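Local coordinates for protein KLLA0E08119p (Kluyveromyces lactis, PDB 3VA7) that probably catalyses, as the urea carboxylase part of a longer bifunctional enzyme, the biotin-dependent and ATP-driven carboxylation of urea to urea-1-carboxylate, at residues Gly706-Trp711 and Asn1146-Lys1151; Asn968-Asn973 and His1006-Thr1011. One frame throughout, in Å; residues are numbered along the deposited sequence.

In the fold
From the N terminus the chain passes through the biotin carboxylase part before it reaches Gly706-Trp711, the loop after strand 701-705 in the carboxyltransferase domain, subdomain A and B. Contact 1 joins this loop to Asn1146-Lys1151, in the connection between helix 1133-1142 and strand 1168-1171, closing a loop of 434 intervening residues. Contact 2 is nested inside it and closes a much shorter loop, from Asn968-Asn973 to His1006-Thr1011, within subdomain C and D. The centres of the two contacts lie about 29 Å apart and the contacts do not touch. The loop that starts at contact 1 nevertheless runs on toward contact 2: Trp711 packs against His722, and neighbouring Leu721 shares backbone hydrogen bonds with Gly1010.

Contact 1. Residues Gly706-Trp711 and Asn1146-Lys1151; sequences GPKPKW and NAELKK
Asn1146 and Glu1148 meet Lys708 where the extended connection after helix 1133-1142 passes a surface loop of the carboxyltransferase domain. The backbone torsions from Asn1146 to Lys1151 are those of a left-handed polyproline-II chain, and this connection leads on to strand 1168-1171 of the biotin carrier module, which bears Lys1202. At its start, Asn1146 O lies 3.9 Å from Lys708 NZ, near the ammonium but long for a bond. Its side-chain amide turns elsewhere, ND2 donating to Ile950 O, just past helix 937-949, which ties the connection to that part of the domain as well. The Asn1146 side chain is about 13 Å from the bound biotin ligand. Two residues on, Glu1148 makes the main link, a salt bridge between OE2 and Lys708 NZ. The modelled separation of Glu1148 OE2 and Lys708 NZ, 2.4 Å, is doubtful as an exact length at this resolution. The two side chains arrive from opposite directions, and each is bent to do so. Glu1148 has CG anti to its carbonyl carbon and then folds at chi2 (-64°), while Lys708 bends at chi2 (-51°) and again at its last torsion. The second carboxylate oxygen acts through a water, which donates to Glu1148 OE1 at 3.1 Å and to Gly706 O at 2.9 Å. With only 89 Å² buried in all, the join between the two segments is chiefly polar. Leu1149 then packs its side chain against His694 and Tyr695 of strand 691-698, next to the loop's own strand 701-705.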
ATOM      1  N   GLY A 706     -24.873  23.381   6.334  1.00 34.68           N
ATOM      2  CA  GLY A 706     -25.752  24.085   7.241  1.00 35.75           C
ATOM      3  C   GLY A 706     -25.336  25.520   7.469  1.00 36.80           C
ATOM      4  O   GLY A 706     -24.704  26.155   6.612  1.00 38.25           O
ATOM      5  N   PRO A 707     -25.662  26.054   8.634  1.00 37.24           N
ATOM      6  CA  PRO A 707     -25.510  27.509   8.826  1.00 37.33           C
ATOM      7  C   PRO A 707     -24.063  27.930   8.797  1.00 37.68           C
ATOM      8  O   PRO A 707     -23.212  27.203   9.260  1.00 37.76           O
ATOM      9  CB  PRO A 707     -26.088  27.749  10.220  1.00 37.20           C
ATOM     10  CG  PRO A 707     -25.969  26.359  10.955  1.00 37.19           C
ATOM     11  CD  PRO A 707     -25.905  25.295   9.881  1.00 37.41           C
ATOM     12  N   LYS A 708     -23.803  29.124   8.295  1.00 38.92           N
ATOM     13  CA  LYS A 708     -22.457  29.621   8.100  1.00 40.05           C
ATOM     14  C   LYS A 708     -21.960  30.244   9.369  1.00 40.18           C
ATOM     15  O   LYS A 708     -22.723  30.818  10.064  1.00 41.68           O
ATOM     16  CB  LYS A 708     -22.435  30.622   6.932  1.00 39.71           C
ATOM     17  CG  LYS A 708     -22.907  30.011   5.597  1.00 43.08           C
ATOM     18  CD  LYS A 708     -22.185  28.666   5.214  1.00 48.61           C
ATOM     19  CE  LYS A 708     -22.907  27.907   4.086  1.00 50.87           C
ATOM     20  NZ  LYS A 708     -23.265  28.791   2.894  1.00 52.74           N
ATOM     21  N   PRO A 709     -20.667  30.130   9.686  1.00 41.00           N
ATOM     22  CA  PRO A 709     -20.169  30.644  11.000  1.00 41.07           C
ATOM     23  C   PRO A 709     -20.060  32.144  11.159  1.00 40.48           C
ATOM     24  O   PRO A 709     -19.853  32.873  10.181  1.00 41.06           O
ATOM     25  CB  PRO A 709     -18.755  30.035  11.132  1.00 40.86           C
ATOM     26  CG  PRO A 709     -18.712  28.924  10.128  1.00 42.00           C
ATOM     27  CD  PRO A 709     -19.655  29.314   8.996  1.00 41.37           C
ATOM     28  N   LYS A 710     -20.182  32.596  12.398  1.00 39.43           N
ATOM     29  CA  LYS A 710     -19.894  33.968  12.688  1.00 39.06           C
ATOM     30  C   LYS A 710     -18.681  33.933  13.572  1.00 38.77           C
ATOM     31  O   LYS A 710     -18.684  33.325  14.645  1.00 39.29           O
ATOM     32  CB  LYS A 710     -21.086  34.677  13.360  1.00 39.79           C
ATOM     33  CG  LYS A 710     -22.459  34.344  12.791  1.00 38.52           C
ATOM     34  CD  LYS A 710     -23.538  34.964  13.633  1.00 40.35           C
ATOM     35  CE  LYS A 710     -24.634  35.556  12.763  1.00 42.06           C
ATOM     36  NZ  LYS A 710     -25.613  34.554  12.374  1.00 40.32           N
ATOM     37  N   TRP A 711     -17.626  34.547  13.082  1.00 38.29           N
ATOM     38  CA  TRP A 711     -16.332  34.456  13.696  1.00 38.53           C
ATOM     39  C   TRP A 711     -16.057  35.560  14.730  1.00 38.36           C
ATOM     40  O   TRP A 711     -16.490  36.689  14.594  1.00 38.41           O
ATOM     41  CB  TRP A 711     -15.265  34.449  12.606  1.00 38.34           C
ATOM     42  CG  TRP A 711     -15.424  33.319  11.651  1.00 39.46           C
ATOM     43  CD1 TRP A 711     -15.843  33.394  10.345  1.00 40.32           C
ATOM     44  CD2 TRP A 711     -15.193  31.929  11.910  1.00 40.08           C
ATOM     45  NE1 TRP A 711     -15.858  32.145   9.769  1.00 38.25           N
ATOM     46  CE2 TRP A 711     -15.457  31.226  10.702  1.00 39.05           C
ATOM     47  CE3 TRP A 711     -14.743  31.207  13.028  1.00 39.88           C
ATOM     48  CZ2 TRP A 711     -15.298  29.839  10.588  1.00 38.52           C
ATOM     49  CZ3 TRP A 711     -14.590  29.805  12.909  1.00 38.37           C
ATOM     50  CH2 TRP A 711     -14.884  29.144  11.702  1.00 38.24           C
ATOM     51  N   ASN A1146     -18.531  29.909   0.364  1.00 49.30           N
ATOM     52  CA  ASN A1146     -18.782  29.472  -1.010  1.00 50.43           C
ATOM     53  C   ASN A1146     -20.304  29.413  -1.271  1.00 51.87           C
ATOM     54  O   ASN A1146     -21.087  29.271  -0.328  1.00 52.44           O
ATOM     55  CB  ASN A1146     -18.111  28.104  -1.234  1.00 49.48           C
ATOM     56  CG  ASN A1146     -18.012  27.706  -2.710  1.00 47.90           C
ATOM     57  OD1 ASN A1146     -18.012  28.549  -3.601  1.00 46.64           O
ATOM     58  ND2 ASN A1146     -17.921  26.407  -2.959  1.00 44.26           N
ATOM     59  N   ALA A1147     -20.713  29.553  -2.535  1.00 53.99           N
ATOM     60  CA  ALA A1147     -22.127  29.502  -2.946  1.00 56.09           C
ATOM     61  C   ALA A1147     -22.776  28.170  -2.597  1.00 58.14           C
ATOM     62  O   ALA A1147     -22.119  27.125  -2.631  1.00 58.66           O
ATOM     63  CB  ALA A1147     -22.265  29.756  -4.441  1.00 55.21           C
ATOM     64  N   GLU A1148     -24.065  28.207  -2.262  1.00 60.74           N
ATOM     65  CA  GLU A1148     -24.819  26.992  -1.988  1.00 62.97           C
ATOM     66  C   GLU A1148     -24.846  26.190  -3.259  1.00 63.81           C
ATOM     67  O   GLU A1148     -25.007  26.774  -4.326  1.00 64.56           O
ATOM     68  CB  GLU A1148     -26.260  27.327  -1.575  1.00 63.58           C
ATOM     69  CG  GLU A1148     -26.390  28.069  -0.220  1.00 65.84           C
ATOM     70  CD  GLU A1148     -25.907  27.238   0.993  1.00 67.55           C
ATOM     71  OE1 GLU A1148     -26.502  26.164   1.274  1.00 67.69           O
ATOM     72  OE2 GLU A1148     -24.948  27.679   1.671  1.00 67.63           O
ATOM     73  N   LEU A1149     -24.672  24.874  -3.157  1.00 64.84           N
ATOM     74  CA  LEU A1149     -24.827  23.983  -4.306  1.00 66.43           C
ATOM     75  C   LEU A1149     -26.177  24.263  -5.001  1.00 68.05           C
ATOM     76  O   LEU A1149     -27.114  24.773  -4.362  1.00 68.04           O
ATOM     77  CB  LEU A1149     -24.755  22.505  -3.869  1.00 66.12           C
ATOM     78  CG  LEU A1149     -23.724  21.924  -2.870  1.00 65.31           C
ATOM     79  CD1 LEU A1149     -24.171  20.543  -2.383  1.00 63.58           C
ATOM     80  CD2 LEU A1149     -22.302  21.850  -3.436  1.00 63.80           C
ATOM     81  N   LYS A1150     -26.269  23.951  -6.301  1.00 70.06           N
ATOM     82  CA  LYS A1150     -27.539  24.052  -7.068  1.00 71.77           C
ATOM     83  C   LYS A1150     -28.644  23.065  -6.576  1.00 72.97           C
ATOM     84  O   LYS A1150     -28.354  21.938  -6.157  1.00 73.12           O
ATOM     85  CB  LYS A1150     -27.289  23.870  -8.580  1.00 71.64           C
ATOM     86  CG  LYS A1150     -26.388  24.941  -9.278  1.00 73.03           C
ATOM     87  CD  LYS A1150     -27.184  26.049 -10.018  1.00 74.94           C
ATOM     88  CE  LYS A1150     -27.693  25.602 -11.413  1.00 75.12           C
ATOM     89  NZ  LYS A1150     -28.974  26.292 -11.819  1.00 74.06           N
ATOM     90  N   LYS A1151     -29.905  23.505  -6.604  1.00 74.75           N
ATOM     91  CA  LYS A1151     -31.056  22.613  -6.368  1.00 76.46           C
ATOM     92  C   LYS A1151     -31.275  21.839  -7.676  1.00 77.11           C
ATOM     93  O   LYS A1151     -31.145  22.419  -8.759  1.00 76.68           O
ATOM     94  CB  LYS A1151     -32.333  23.398  -5.963  1.00 76.72           C
ATOM     95  CG  LYS A1151     -32.153  24.941  -5.770  1.00 78.41           C
ATOM     96  CD  LYS A1151     -33.090  25.590  -4.713  1.00 80.15           C
ATOM     97  CE  LYS A1151     -32.406  25.657  -3.336  1.00 80.93           C
ATOM     98  NZ  LYS A1151     -32.970  26.684  -2.394  1.00 80.66           N
TER
HETATM   99  O   HOH W   1     -26.510  26.513   4.358  1.00 50.58           O

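Contact 2. Residues Asn968-Asn973 and His1006-Thr1011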
ATOM      1  N   ASN A 968       1.280  39.465  -0.118  1.00 35.45           N
ATOM      2  CA  ASN A 968       2.511  39.904   0.503  1.00 36.19           C
ATOM      3  C   ASN A 968       3.218  41.066  -0.195  1.00 37.18           C
ATOM      4  O   ASN A 968       4.256  41.511   0.265  1.00 37.49           O
ATOM      5  CB  ASN A 968       3.454  38.717   0.596  1.00 36.19           C
ATOM      6  CG  ASN A 968       3.180  37.872   1.789  1.00 34.65           C
ATOM      7  OD1 ASN A 968       3.539  38.260   2.895  1.00 38.92           O
ATOM      8  ND2 ASN A 968       2.555  36.715   1.590  1.00 30.51           N
ATOM      9  N   ASP A 969       2.676  41.526  -1.322  1.00 38.55           N
ATOM     10  CA  ASP A 969       3.316  42.541  -2.130  1.00 39.79           C
ATOM     11  C   ASP A 969       4.689  42.209  -2.631  1.00 38.81           C
ATOM     12  O   ASP A 969       5.578  43.056  -2.506  1.00 38.23           O
ATOM     13  CB  ASP A 969       3.458  43.819  -1.335  1.00 41.46           C
ATOM     14  CG  ASP A 969       2.470  44.837  -1.762  1.00 47.83           C
ATOM     15  OD1 ASP A 969       2.653  45.437  -2.888  1.00 53.39           O
ATOM     16  OD2 ASP A 969       1.488  44.971  -0.987  1.00 52.15           O
ATOM     17  N   ILE A 970       4.877  41.008  -3.171  1.00 37.61           N
ATOM     18  CA  ILE A 970       6.166  40.660  -3.764  1.00 37.77           C
ATOM     19  C   ILE A 970       5.921  40.103  -5.150  1.00 37.58           C
ATOM     20  O   ILE A 970       4.781  39.990  -5.520  1.00 36.24           O
ATOM     21  CB  ILE A 970       6.953  39.633  -2.900  1.00 37.95           C
ATOM     22  CG1 ILE A 970       6.124  38.353  -2.657  1.00 37.39           C
ATOM     23  CG2 ILE A 970       7.401  40.269  -1.607  1.00 37.36           C
ATOM     24  CD1 ILE A 970       6.769  37.393  -1.690  1.00 34.94           C
ATOM     25  N   ASP A 971       6.984  39.783  -5.893  1.00 38.48           N
ATOM     26  CA  ASP A 971       6.865  39.125  -7.204  1.00 40.17           C
ATOM     27  C   ASP A 971       6.743  37.651  -6.919  1.00 39.15           C
ATOM     28  O   ASP A 971       7.290  37.153  -5.919  1.00 38.28           O
ATOM     29  CB  ASP A 971       8.076  39.363  -8.185  1.00 40.92           C
ATOM     30  CG  ASP A 971       7.762  38.852  -9.689  1.00 47.99           C
ATOM     31  OD1 ASP A 971       8.280  37.761 -10.158  1.00 49.05           O
ATOM     32  OD2 ASP A 971       6.946  39.531 -10.409  1.00 52.99           O
ATOM     33  N   ARG A 972       6.032  36.963  -7.815  1.00 38.79           N
ATOM     34  CA  ARG A 972       5.910  35.507  -7.761  1.00 38.16           C
ATOM     35  C   ARG A 972       7.267  34.838  -7.673  1.00 38.10           C
ATOM     36  O   ARG A 972       7.384  33.805  -7.028  1.00 38.44           O
ATOM     37  CB  ARG A 972       5.120  34.937  -8.936  1.00 37.56           C
ATOM     38  CG  ARG A 972       5.663  35.310 -10.281  1.00 37.02           C
ATOM     39  CD  ARG A 972       5.131  34.379 -11.351  1.00 31.49           C
ATOM     40  NE  ARG A 972       3.851  33.830 -10.976  1.00 29.21           N
ATOM     41  CZ  ARG A 972       3.595  32.523 -10.902  1.00 29.98           C
ATOM     42  NH1 ARG A 972       4.542  31.633 -11.228  1.00 26.44           N
ATOM     43  NH2 ARG A 972       2.370  32.109 -10.582  1.00 25.92           N
ATOM     44  N   ASN A 973       8.286  35.423  -8.289  1.00 37.75           N
ATOM     45  CA  ASN A 973       9.597  34.806  -8.265  1.00 38.37           C
ATOM     46  C   ASN A 973      10.310  35.015  -6.913  1.00 37.93           C
ATOM     47  O   ASN A 973      11.232  34.254  -6.538  1.00 37.13           O
ATOM     48  CB  ASN A 973      10.431  35.167  -9.522  1.00 39.64           C
ATOM     49  CG  ASN A 973       9.740  34.646 -10.871  1.00 43.91           C
ATOM     50  OD1 ASN A 973       9.295  33.493 -10.962  1.00 46.96           O
ATOM     51  ND2 ASN A 973       9.616  35.531 -11.870  1.00 47.30           N
ATOM     52  N   HIS A1006      10.929  34.848   6.056  1.00 33.39           N
ATOM     53  CA  HIS A1006      10.485  33.912   5.051  1.00 31.28           C
ATOM     54  C   HIS A1006       9.067  33.543   5.298  1.00 30.65           C
ATOM     55  O   HIS A1006       8.522  32.631   4.675  1.00 30.27           O
ATOM     56  CB  HIS A1006      11.369  32.697   4.998  1.00 31.56           C
ATOM     57  CG  HIS A1006      12.628  32.929   4.245  1.00 32.33           C
ATOM     58  ND1 HIS A1006      13.746  32.136   4.394  1.00 32.38           N
ATOM     59  CD2 HIS A1006      12.950  33.880   3.339  1.00 32.12           C
ATOM     60  CE1 HIS A1006      14.701  32.583   3.609  1.00 32.17           C
ATOM     61  NE2 HIS A1006      14.244  33.641   2.957  1.00 33.24           N
ATOM     62  N   ARG A1007       8.442  34.277   6.205  1.00 30.12           N
ATOM     63  CA  ARG A1007       7.127  33.890   6.655  1.00 29.29           C
ATOM     64  C   ARG A1007       6.187  34.853   6.047  1.00 29.30           C
ATOM     65  O   ARG A1007       6.202  36.016   6.395  1.00 29.30           O
ATOM     66  CB  ARG A1007       7.022  33.878   8.179  1.00 28.36           C
ATOM     67  CG  ARG A1007       8.009  32.957   8.782  1.00 28.12           C
ATOM     68  CD  ARG A1007       8.145  33.118  10.263  1.00 24.90           C
ATOM     69  NE  ARG A1007       9.207  32.245  10.743  1.00 22.01           N
ATOM     70  CZ  ARG A1007       9.679  32.236  11.998  1.00 22.56           C
ATOM     71  NH1 ARG A1007       9.169  33.046  12.916  1.00 16.68           N
ATOM     72  NH2 ARG A1007      10.692  31.414  12.327  1.00 20.13           N
ATOM     73  N   TYR A1008       5.364  34.327   5.150  1.00 29.66           N
ATOM     74  CA  TYR A1008       4.461  35.071   4.306  1.00 29.58           C
ATOM     75  C   TYR A1008       3.030  34.930   4.791  1.00 29.98           C
ATOM     76  O   TYR A1008       2.619  33.862   5.312  1.00 30.66           O
ATOM     77  CB  TYR A1008       4.608  34.488   2.907  1.00 30.38           C
ATOM     78  CG  TYR A1008       5.964  34.817   2.253  1.00 32.08           C
ATOM     79  CD1 TYR A1008       6.676  35.949   2.658  1.00 32.21           C
ATOM     80  CD2 TYR A1008       6.486  34.049   1.194  1.00 31.99           C
ATOM     81  CE1 TYR A1008       7.877  36.306   2.084  1.00 35.42           C
ATOM     82  CE2 TYR A1008       7.707  34.413   0.564  1.00 34.84           C
ATOM     83  CZ  TYR A1008       8.406  35.550   1.030  1.00 38.83           C
ATOM     84  OH  TYR A1008       9.628  35.992   0.479  1.00 41.22           O
ATOM     85  N   LEU A1009       2.248  36.001   4.654  1.00 29.08           N
ATOM     86  CA  LEU A1009       0.819  35.888   4.885  1.00 28.14           C
ATOM     87  C   LEU A1009       0.180  34.930   3.859  1.00 27.32           C
ATOM     88  O   LEU A1009       0.777  34.609   2.826  1.00 27.50           O
ATOM     89  CB  LEU A1009       0.209  37.248   4.757  1.00 29.15           C
ATOM     90  CG  LEU A1009       0.521  38.381   5.749  1.00 31.49           C
ATOM     91  CD1 LEU A1009      -0.387  39.550   5.389  1.00 30.36           C
ATOM     92  CD2 LEU A1009       0.259  37.939   7.223  1.00 31.20           C
ATOM     93  N   GLY A1010      -1.038  34.485   4.108  1.00 26.03           N
ATOM     94  CA  GLY A1010      -1.648  33.497   3.227  1.00 24.22           C
ATOM     95  C   GLY A1010      -2.977  33.107   3.789  1.00 24.80           C
ATOM     96  O   GLY A1010      -3.572  33.874   4.556  1.00 25.94           O
ATOM     97  N   THR A1011      -3.455  31.926   3.435  1.00 23.88           N
ATOM     98  CA  THR A1011      -4.678  31.414   3.989  1.00 25.20           C
ATOM     99  C   THR A1011      -4.780  29.969   3.520  1.00 25.74           C
ATOM    100  O   THR A1011      -4.115  29.565   2.565  1.00 26.26           O
ATOM    101  CB  THR A1011      -5.957  32.166   3.505  1.00 26.00           C
ATOM    102  OG1 THR A1011      -7.099  31.616   4.167  1.00 28.93           O
ATOM    103  CG2 THR A1011      -6.221  31.970   1.980  1.00 25.97           C
TER
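The Schellman motif that ends helix 960-967 at Asp969 places Asn968 against the backbone of Leu1009. The side-chain amide grips both polar groups of that residue. Leu1009 N donates to Asn968 OD1 at 3.1 Å, with an angle of 152° at the hydrogen, and approaches in the carbonyl plane, well to the side of the C=O direction. Asn968 ND2 gives a weak bond to Leu1009 O (3.0 Å) and a further one to Ile964 O, in helix 960-967, which helps to fix the rotation of the amide. Asn968 ND2 also lies 3.3 Å from Tyr1008 CB, the amide and ring planes being turned 52° apart. Within subdomain C and D of the carboxyltransferase domain, the turn after Asn968 leads into helix 972-979, and the partner loop runs between strands 997-1001 and 1024-1028. With a leucine in place of Asn968, the N-H and carbonyl of Leu1009 would probably lose their side-chain partners, and the loop would be less firmly tied to the helix end. Beyond the turn, Ile970 has CG1 between its backbone N and carbonyl carbon (chi1 56°), and an extended chi2 carries CD1 over one face of the Tyr1008 ring, a CH-pi contact 4.0 Å from the centroid; the opposite face has His1006 O above its centre. Asp971 then N-caps helix 972-979: Asp971 OD1 accepts from Asn973 N (3.0 Å), which comes in well out of the carboxylate plane.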